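Local structure of GDP-perosamine synthase (Caulobacter crescentus, 3BN1) at residues Tyr263-Pro277 with Trp288-Thr300. The protein catalyses the pyridoxal-phosphate-dependent transfer of an amino group from L-glutamate to GDP-4-keto-6-deoxy-D-mannose, yielding GDP-perosamine for the lipopolysaccharide O-antigen. Sequence-based numbering, arbitrary orientation.
Sequences YEQKLARLGNRVTKP and WMYTVRLGEGLST. With NA (sodium ion), chain F.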
ATOM      1  N   TYR A 263      33.070  -6.528  13.951  1.00 10.25           N
ATOM      2  CA  TYR A 263      33.622  -5.885  12.751  1.00  9.03           C
ATOM      3  C   TYR A 263      34.742  -4.923  13.101  1.00  8.27           C
ATOM      4  O   TYR A 263      35.786  -4.951  12.442  1.00 15.38           O
ATOM      5  CB  TYR A 263      32.535  -5.168  11.924  1.00 20.78           C
ATOM      6  CG  TYR A 263      31.760  -6.012  10.907  1.00 10.35           C
ATOM      7  CD1 TYR A 263      32.403  -6.766   9.939  1.00 20.61           C
ATOM      8  CD2 TYR A 263      30.385  -6.025  10.906  1.00 10.00           C
ATOM      9  CE1 TYR A 263      31.680  -7.540   9.022  1.00 10.97           C
ATOM     10  CE2 TYR A 263      29.638  -6.797  10.010  1.00 47.47           C
ATOM     11  CZ  TYR A 263      30.270  -7.543   9.047  1.00  5.45           C
ATOM     12  OH  TYR A 263      29.543  -8.277   8.103  1.00 11.41           O
ATOM     13  N   GLU A 264      34.532  -4.112  14.133  1.00 14.14           N
ATOM     14  CA  GLU A 264      35.476  -3.056  14.534  1.00  5.58           C
ATOM     15  C   GLU A 264      36.785  -3.657  14.972  1.00  8.61           C
ATOM     16  O   GLU A 264      37.845  -3.136  14.677  1.00 22.72           O
ATOM     17  CB  GLU A 264      34.877  -2.151  15.620  1.00 25.87           C
ATOM     18  CG  GLU A 264      34.052  -1.009  15.026  1.00 59.83           C
ATOM     19  CD  GLU A 264      34.853  -0.148  14.044  1.00 99.89           C
ATOM     20  OE1 GLU A 264      35.969   0.273  14.439  1.00 99.89           O
ATOM     21  OE2 GLU A 264      34.381   0.097  12.894  1.00 20.84           O
ATOM     22  N   GLN A 265      36.651  -4.781  15.662  1.00 11.74           N
ATOM     23  CA  GLN A 265      37.788  -5.496  16.186  1.00 18.74           C
ATOM     24  C   GLN A 265      38.524  -6.292  15.105  1.00 26.98           C
ATOM     25  O   GLN A 265      39.754  -6.303  14.990  1.00 25.42           O
ATOM     26  CB  GLN A 265      37.324  -6.457  17.288  1.00 20.00           C
ATOM     27  CG  GLN A 265      38.460  -7.285  17.945  1.00 55.51           C
ATOM     28  CD  GLN A 265      38.024  -8.663  18.464  1.00 99.89           C
ATOM     29  OE1 GLN A 265      36.935  -8.822  19.024  1.00 52.45           O
ATOM     30  NE2 GLN A 265      38.886  -9.660  18.291  1.00 99.89           N
ATOM     31  N   LYS A 266      37.754  -6.972  14.278  1.00 16.19           N
ATOM     32  CA  LYS A 266      38.414  -7.835  13.332  1.00 16.08           C
ATOM     33  C   LYS A 266      38.887  -7.239  12.026  1.00 17.41           C
ATOM     34  O   LYS A 266      39.743  -7.841  11.332  1.00 17.43           O
ATOM     35  CB  LYS A 266      37.560  -9.103  13.175  1.00 12.98           C
ATOM     36  CG  LYS A 266      36.988  -9.616  14.481  1.00 15.86           C
ATOM     37  CD  LYS A 266      35.816 -10.597  14.300  1.00 19.04           C
ATOM     38  CE  LYS A 266      35.320 -11.106  15.655  1.00  9.92           C
ATOM     39  NZ  LYS A 266      35.936 -12.420  15.863  1.00 15.98           N
ATOM     40  N   LEU A 267      38.335  -6.064  11.696  1.00 15.97           N
ATOM     41  CA  LEU A 267      38.596  -5.406  10.421  1.00  9.78           C
ATOM     42  C   LEU A 267      40.027  -5.030  10.227  1.00 21.31           C
ATOM     43  O   LEU A 267      40.447  -4.759   9.115  1.00 11.84           O
ATOM     44  CB  LEU A 267      37.685  -4.204  10.111  1.00  8.81           C
ATOM     45  CG  LEU A 267      36.362  -4.477   9.362  1.00 35.95           C
ATOM     46  CD1 LEU A 267      35.883  -3.236   8.636  1.00 76.40           C
ATOM     47  CD2 LEU A 267      36.355  -5.679   8.412  1.00 16.06           C
ATOM     48  N   ALA A 268      40.768  -5.027  11.324  1.00 26.26           N
ATOM     49  CA  ALA A 268      42.198  -4.745  11.316  1.00 49.28           C
ATOM     50  C   ALA A 268      42.923  -5.715  10.362  1.00 27.63           C
ATOM     51  O   ALA A 268      43.884  -5.378   9.675  1.00 16.25           O
ATOM     52  CB  ALA A 268      42.714  -4.937  12.763  1.00 15.05           C
ATOM     53  N   ARG A 269      42.454  -6.950  10.330  1.00 12.65           N
ATOM     54  CA  ARG A 269      43.065  -7.938   9.471  1.00 11.69           C
ATOM     55  C   ARG A 269      43.122  -7.521   7.993  1.00 30.36           C
ATOM     56  O   ARG A 269      43.935  -8.028   7.222  1.00 19.22           O
ATOM     57  CB  ARG A 269      42.299  -9.257   9.660  1.00 19.09           C
ATOM     58  CG  ARG A 269      43.045 -10.474   9.148  1.00 67.86           C
ATOM     59  CD  ARG A 269      42.078 -11.597   8.799  1.00 99.89           C
ATOM     60  NE  ARG A 269      42.498 -12.382   7.635  1.00 54.31           N
ATOM     61  CZ  ARG A 269      42.086 -13.625   7.376  1.00 99.89           C
ATOM     62  NH1 ARG A 269      41.246 -14.241   8.208  1.00 18.94           N
ATOM     63  NH2 ARG A 269      42.510 -14.262   6.286  1.00 99.89           N
ATOM     64  N   LEU A 270      42.253  -6.605   7.585  1.00 13.76           N
ATOM     65  CA  LEU A 270      42.165  -6.179   6.177  1.00 11.86           C
ATOM     66  C   LEU A 270      42.962  -4.918   5.885  1.00 12.70           C
ATOM     67  O   LEU A 270      43.119  -4.472   4.719  1.00 11.20           O
ATOM     68  CB  LEU A 270      40.692  -5.968   5.796  1.00  9.85           C
ATOM     69  CG  LEU A 270      39.710  -7.144   5.932  1.00 12.33           C
ATOM     70  CD1 LEU A 270      38.411  -6.651   5.421  1.00 10.73           C
ATOM     71  CD2 LEU A 270      40.097  -8.446   5.197  1.00 18.85           C
ATOM     72  N   GLY A 271      43.494  -4.340   6.955  1.00 12.96           N
ATOM     73  CA  GLY A 271      44.335  -3.159   6.788  1.00 11.41           C
ATOM     74  C   GLY A 271      43.735  -2.037   5.966  1.00 18.68           C
ATOM     75  O   GLY A 271      42.568  -1.681   6.153  1.00 13.24           O
ATOM     76  N   ASN A 272      44.534  -1.431   5.080  1.00 16.37           N
ATOM     77  CA  ASN A 272      43.992  -0.312   4.325  1.00  7.42           C
ATOM     78  C   ASN A 272      43.081  -0.728   3.165  1.00 12.09           C
ATOM     79  O   ASN A 272      42.630   0.133   2.379  1.00 10.49           O
ATOM     80  CB  ASN A 272      45.109   0.659   3.861  1.00 11.81           C
ATOM     81  CG  ASN A 272      45.835   0.160   2.606  1.00 22.23           C
ATOM     82  OD1 ASN A 272      45.679  -1.001   2.203  1.00 16.19           O
ATOM     83  ND2 ASN A 272      46.650   1.027   2.000  1.00 18.34           N
ATOM     84  N   ARG A 273      42.799  -2.028   3.061  1.00  8.58           N
ATOM     85  CA  ARG A 273      41.959  -2.475   1.960  1.00  8.48           C
ATOM     86  C   ARG A 273      40.487  -2.088   1.949  1.00 17.78           C
ATOM     87  O   ARG A 273      39.805  -2.112   0.898  1.00 14.99           O
ATOM     88  CB  ARG A 273      42.211  -3.905   1.670  1.00  6.99           C
ATOM     89  CG  ARG A 273      43.656  -4.082   1.170  1.00 12.45           C
ATOM     90  CD  ARG A 273      43.907  -5.574   0.855  1.00 18.92           C
ATOM     91  NE  ARG A 273      43.919  -6.426   2.047  1.00 17.97           N
ATOM     92  CZ  ARG A 273      43.631  -7.733   2.093  1.00 14.22           C
ATOM     93  NH1 ARG A 273      43.701  -8.336   3.274  1.00 18.76           N
ATOM     94  NH2 ARG A 273      43.269  -8.429   1.005  1.00  9.29           N
ATOM     95  N   VAL A 274      40.030  -1.690   3.132  1.00  8.56           N
ATOM     96  CA  VAL A 274      38.719  -1.095   3.307  1.00  6.42           C
ATOM     97  C   VAL A 274      38.829   0.133   4.172  1.00 25.70           C
ATOM     98  O   VAL A 274      39.768   0.268   4.952  1.00 18.39           O
ATOM     99  CB  VAL A 274      37.783  -2.011   4.074  1.00 11.64           C
ATOM    100  CG1 VAL A 274      37.479  -3.192   3.228  1.00  9.30           C
ATOM    101  CG2 VAL A 274      38.436  -2.382   5.430  1.00 15.96           C
ATOM    102  N   THR A 275      37.805   0.972   4.120  1.00 11.44           N
ATOM    103  CA  THR A 275      37.736   2.130   4.989  1.00 30.97           C
ATOM    104  C   THR A 275      36.496   1.910   5.819  1.00  7.42           C
ATOM    105  O   THR A 275      35.373   1.817   5.291  1.00 10.40           O
ATOM    106  CB  THR A 275      37.497   3.398   4.220  1.00 40.18           C
ATOM    107  OG1 THR A 275      38.708   3.737   3.547  1.00 19.63           O
ATOM    108  CG2 THR A 275      37.159   4.468   5.206  1.00 27.63           C
ATOM    109  N   LYS A 276      36.696   1.732   7.119  1.00  5.85           N
ATOM    110  CA  LYS A 276      35.539   1.419   7.988  1.00  9.33           C
ATOM    111  C   LYS A 276      34.536   2.584   8.096  1.00 21.80           C
ATOM    112  O   LYS A 276      34.952   3.740   8.024  1.00 10.30           O
ATOM    113  CB  LYS A 276      36.021   1.087   9.404  1.00  9.84           C
ATOM    114  CG  LYS A 276      36.608   2.329  10.077  1.00 21.84           C
ATOM    115  CD  LYS A 276      37.151   1.973  11.472  1.00 88.30           C
ATOM    116  CE  LYS A 276      38.216   0.869  11.403  1.00 99.89           C
ATOM    117  NZ  LYS A 276      37.759  -0.512  11.002  1.00 48.27           N
ATOM    118  N   PRO A 277      33.254   2.281   8.326  1.00 11.00           N
ATOM    119  CA  PRO A 277      32.278   3.347   8.421  1.00  4.99           C
ATOM    120  C   PRO A 277      32.602   4.376   9.511  1.00 24.11           C
ATOM    121  O   PRO A 277      32.779   4.019  10.661  1.00  7.43           O
ATOM    122  CB  PRO A 277      30.985   2.618   8.771  1.00  7.70           C
ATOM    123  CG  PRO A 277      31.373   1.369   9.500  1.00  5.94           C
ATOM    124  CD  PRO A 277      32.667   0.977   8.724  1.00  6.87           C
ATOM    125  N   TRP A 288      22.023  -0.202  10.528  1.00  9.09           N
ATOM    126  CA  TRP A 288      21.151  -1.028   9.716  1.00 13.69           C
ATOM    127  C   TRP A 288      22.065  -1.929   8.843  1.00  8.02           C
ATOM    128  O   TRP A 288      21.821  -3.132   8.624  1.00 13.65           O
ATOM    129  CB  TRP A 288      20.271  -0.139   8.827  1.00  6.53           C
ATOM    130  CG  TRP A 288      19.458  -1.050   7.878  1.00  8.65           C
ATOM    131  CD1 TRP A 288      18.751  -2.185   8.204  1.00 13.24           C
ATOM    132  CD2 TRP A 288      19.297  -0.865   6.469  1.00  9.16           C
ATOM    133  NE1 TRP A 288      18.194  -2.744   7.046  1.00 10.28           N
ATOM    134  CE2 TRP A 288      18.494  -1.922   5.984  1.00  5.56           C
ATOM    135  CE3 TRP A 288      19.856   0.028   5.551  1.00 11.42           C
ATOM    136  CZ2 TRP A 288      18.215  -2.083   4.623  1.00 11.68           C
ATOM    137  CZ3 TRP A 288      19.487  -0.089   4.195  1.00 21.80           C
ATOM    138  CH2 TRP A 288      18.644  -1.102   3.763  1.00 10.42           C
ATOM    139  N   MET A 289      23.181  -1.354   8.394  1.00  8.65           N
ATOM    140  CA  MET A 289      24.167  -2.071   7.609  1.00 10.59           C
ATOM    141  C   MET A 289      25.513  -1.481   7.932  1.00  8.71           C
ATOM    142  O   MET A 289      25.611  -0.241   8.039  1.00 14.05           O
ATOM    143  CB  MET A 289      23.918  -1.715   6.152  1.00 15.56           C
ATOM    144  CG  MET A 289      22.533  -2.164   5.742  1.00 24.90           C
ATOM    145  SD  MET A 289      22.596  -3.441   4.550  1.00 39.92           S
ATOM    146  CE  MET A 289      22.110  -2.349   3.197  1.00 27.43           C
ATOM    147  N   TYR A 290      26.505  -2.369   8.055  1.00  9.91           N
ATOM    148  CA  TYR A 290      27.919  -2.016   8.252  1.00  9.87           C
ATOM    149  C   TYR A 290      28.558  -1.767   6.866  1.00 11.67           C
ATOM    150  O   TYR A 290      28.645  -2.693   6.048  1.00 19.02           O
ATOM    151  CB  TYR A 290      28.627  -3.106   9.063  1.00  7.53           C
ATOM    152  CG  TYR A 290      30.002  -2.726   9.479  1.00 12.81           C
ATOM    153  CD1 TYR A 290      31.100  -2.885   8.575  1.00 10.44           C
ATOM    154  CD2 TYR A 290      30.229  -2.205  10.761  1.00 15.50           C
ATOM    155  CE1 TYR A 290      32.416  -2.554   8.975  1.00  7.47           C
ATOM    156  CE2 TYR A 290      31.547  -1.883  11.173  1.00 13.75           C
ATOM    157  CZ  TYR A 290      32.610  -2.024  10.277  1.00 19.33           C
ATOM    158  OH  TYR A 290      33.864  -1.668  10.748  1.00 15.88           O
ATOM    159  N   THR A 291      28.843  -0.487   6.569  1.00  9.89           N
ATOM    160  CA  THR A 291      29.238  -0.054   5.233  1.00  2.90           C
ATOM    161  C   THR A 291      30.695   0.406   5.129  1.00 15.32           C
ATOM    162  O   THR A 291      31.095   1.343   5.801  1.00 18.94           O
ATOM    163  CB  THR A 291      28.217   1.053   4.685  1.00 10.46           C
ATOM    164  OG1 THR A 291      26.856   0.579   4.717  1.00 16.17           O
ATOM    165  CG2 THR A 291      28.517   1.528   3.242  1.00  2.86           C
ATOM    166  N   VAL A 292      31.501  -0.269   4.303  1.00 15.53           N
ATOM    167  CA  VAL A 292      32.884   0.156   4.100  1.00 19.94           C
ATOM    168  C   VAL A 292      32.986   0.750   2.690  1.00  9.83           C
ATOM    169  O   VAL A 292      32.080   0.552   1.859  1.00 12.42           O
ATOM    170  CB  VAL A 292      33.919  -1.016   4.105  1.00  5.99           C
ATOM    171  CG1 VAL A 292      34.113  -1.685   5.456  1.00  7.69           C
ATOM    172  CG2 VAL A 292      33.653  -2.062   3.049  1.00 16.35           C
ATOM    173  N   ARG A 293      34.098   1.440   2.418  1.00 10.52           N
ATOM    174  CA  ARG A 293      34.393   1.940   1.079  1.00 11.66           C
ATOM    175  C   ARG A 293      35.716   1.256   0.820  1.00 10.72           C
ATOM    176  O   ARG A 293      36.634   1.198   1.668  1.00 11.95           O
ATOM    177  CB  ARG A 293      34.483   3.473   0.923  1.00  6.00           C
ATOM    178  CG  ARG A 293      33.189   4.127   1.413  1.00 53.13           C
ATOM    179  CD  ARG A 293      33.225   5.651   1.341  1.00 20.01           C
ATOM    180  NE  ARG A 293      33.575   6.077   0.006  1.00 11.65           N
ATOM    181  CZ  ARG A 293      33.803   7.332  -0.392  1.00 15.30           C
ATOM    182  NH1 ARG A 293      33.679   8.335   0.459  1.00 20.09           N
ATOM    183  NH2 ARG A 293      34.173   7.574  -1.653  1.00 11.35           N
ATOM    184  N   LEU A 294      35.718   0.600  -0.326  1.00 13.60           N
ATOM    185  CA  LEU A 294      36.865  -0.144  -0.751  1.00 11.89           C
ATOM    186  C   LEU A 294      38.017   0.808  -0.915  1.00  7.32           C
ATOM    187  O   LEU A 294      37.852   1.975  -1.315  1.00 14.48           O
ATOM    188  CB  LEU A 294      36.580  -0.891  -2.057  1.00 24.90           C
ATOM    189  CG  LEU A 294      35.479  -1.938  -1.895  1.00 14.16           C
ATOM    190  CD1 LEU A 294      35.808  -3.001  -2.889  1.00 28.37           C
ATOM    191  CD2 LEU A 294      35.330  -2.516  -0.481  1.00 15.86           C
ATOM    192  N   GLY A 295      39.193   0.242  -0.648  1.00 13.11           N
ATOM    193  CA  GLY A 295      40.449   0.967  -0.737  1.00 26.09           C
ATOM    194  C   GLY A 295      40.692   1.311  -2.190  1.00 13.98           C
ATOM    195  O   GLY A 295      40.415   0.516  -3.106  1.00 11.79           O
ATOM    196  N   GLU A 296      41.208   2.509  -2.411  1.00 19.73           N
ATOM    197  CA  GLU A 296      41.408   2.926  -3.795  1.00 27.68           C
ATOM    198  C   GLU A 296      42.512   2.129  -4.455  1.00 93.08           C
ATOM    199  O   GLU A 296      42.601   2.006  -5.672  1.00 20.17           O
ATOM    200  CB  GLU A 296      41.760   4.402  -3.877  1.00 47.31           C
ATOM    201  CG  GLU A 296      41.649   5.112  -2.561  1.00 28.45           C
ATOM    202  CD  GLU A 296      42.205   6.548  -2.593  1.00 99.89           C
ATOM    203  OE1 GLU A 296      43.419   6.697  -2.892  1.00 99.89           O
ATOM    204  OE2 GLU A 296      41.443   7.515  -2.313  1.00 99.89           O
ATOM    205  N   GLY A 297      43.380   1.616  -3.606  1.00 17.32           N
ATOM    206  CA  GLY A 297      44.534   0.860  -4.044  1.00 17.15           C
ATOM    207  C   GLY A 297      44.166  -0.460  -4.626  1.00 14.53           C
ATOM    208  O   GLY A 297      44.997  -1.082  -5.258  1.00 18.07           O
ATOM    209  N   LEU A 298      42.958  -0.947  -4.370  1.00 11.97           N
ATOM    210  CA  LEU A 298      42.617  -2.275  -4.897  1.00 23.18           C
ATOM    211  C   LEU A 298      42.669  -2.331  -6.404  1.00 11.13           C
ATOM    212  O   LEU A 298      42.602  -1.274  -7.031  1.00 13.75           O
ATOM    213  CB  LEU A 298      41.237  -2.716  -4.388  1.00 12.81           C
ATOM    214  CG  LEU A 298      41.256  -2.812  -2.849  1.00 10.00           C
ATOM    215  CD1 LEU A 298      39.834  -3.152  -2.501  1.00  8.73           C
ATOM    216  CD2 LEU A 298      42.104  -3.922  -2.292  1.00 10.17           C
ATOM    217  N   SER A 299      42.814  -3.521  -6.989  1.00 19.78           N
ATOM    218  CA  SER A 299      42.811  -3.695  -8.468  1.00 14.04           C
ATOM    219  C   SER A 299      41.386  -4.167  -8.835  1.00 14.16           C
ATOM    220  O   SER A 299      40.800  -3.818  -9.861  1.00 15.51           O
ATOM    221  CB  SER A 299      43.822  -4.786  -8.929  1.00 11.46           C
ATOM    222  OG  SER A 299      43.402  -6.097  -8.523  1.00 16.69           O
ATOM    223  N   THR A 300      40.808  -4.955  -7.947  1.00 10.02           N
ATOM    224  CA  THR A 300      39.436  -5.427  -8.084  1.00  7.60           C
ATOM    225  C   THR A 300      38.377  -4.318  -8.060  1.00  9.81           C
ATOM    226  O   THR A 300      38.634  -3.206  -7.618  1.00 11.24           O
ATOM    227  CB  THR A 300      39.125  -6.484  -7.008  1.00 14.97           C
ATOM    228  OG1 THR A 300      37.993  -7.257  -7.429  1.00 13.46           O
ATOM    229  CG2 THR A 300      38.919  -5.886  -5.554  1.00 13.12           C
TER
HETATM  230 NA    NA F 373      41.275   0.779  -7.443  1.00 42.67          NA
HETATM  231  O   HOH W   1      33.069   3.587   5.062  1.00 12.51           O
HETATM  232  O   HOH W   2      38.178   4.024   0.871  1.00 28.57           O
HETATM  233  O   HOH W   3      39.367  -0.787  -8.829  1.00 21.34           O
HETATM  234  O   HOH W   4      43.335   0.847  -8.846  1.00 44.67           O
HETATM  235  O   HOH W   5      39.607   0.645  -5.357  1.00 22.38           O
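The antiparallel edge of the small C-terminal sheet joins Thr-275 to Arg-293 as a hydrogen-bonded pair, and Tyr-290, in segment 288-300, reaches back to helix 249-266. Two bonds define the pair: Thr-275 N to Arg-293 O, 2.7 Å, and Arg-293 N to Thr-275 O, 3.2 Å. Two residues on, Gly-295 N donates to Arg-273 O (2.9 Å) from above the carbonyl plane, and the chain passes into the type I turn Gly-295 to Leu-298, which binds a sodium ion through Glu-296 O and Leu-298 O, with three waters. With CG anti to its backbone N (chi1 -171°), Tyr-290 carries its ring between Tyr-263 and Pro-277. The tyrosine rings form an offset stack, with centroids 4.4 Å apart and planes at 20°; on the same face Tyr-263 CB makes a CH-pi contact, while Pro-277 CG sits over the opposite face, 3.8 Å from the Tyr-290 centroid. These two neighbours limit ring rotation. Tyr-290 OH donates to Glu-264 OE2 (2.8 Å), 45° out of the carboxylate plane, which fixes the hydroxyl's position. Leu-267 CD1, at the ring edge, also meets Val-292 CG1 (4.0 Å), linking the cluster to Val-274 CB, 3.9 Å from Val-292 CG1. Val-364 and Ile-365 of helix 358-371 touch Tyr-263 and Leu-267, respectively. A helix packed through aromatic and aliphatic side chains on an antiparallel sheet fits the small alpha/beta domain of aspartate-aminotransferase-fold enzymes.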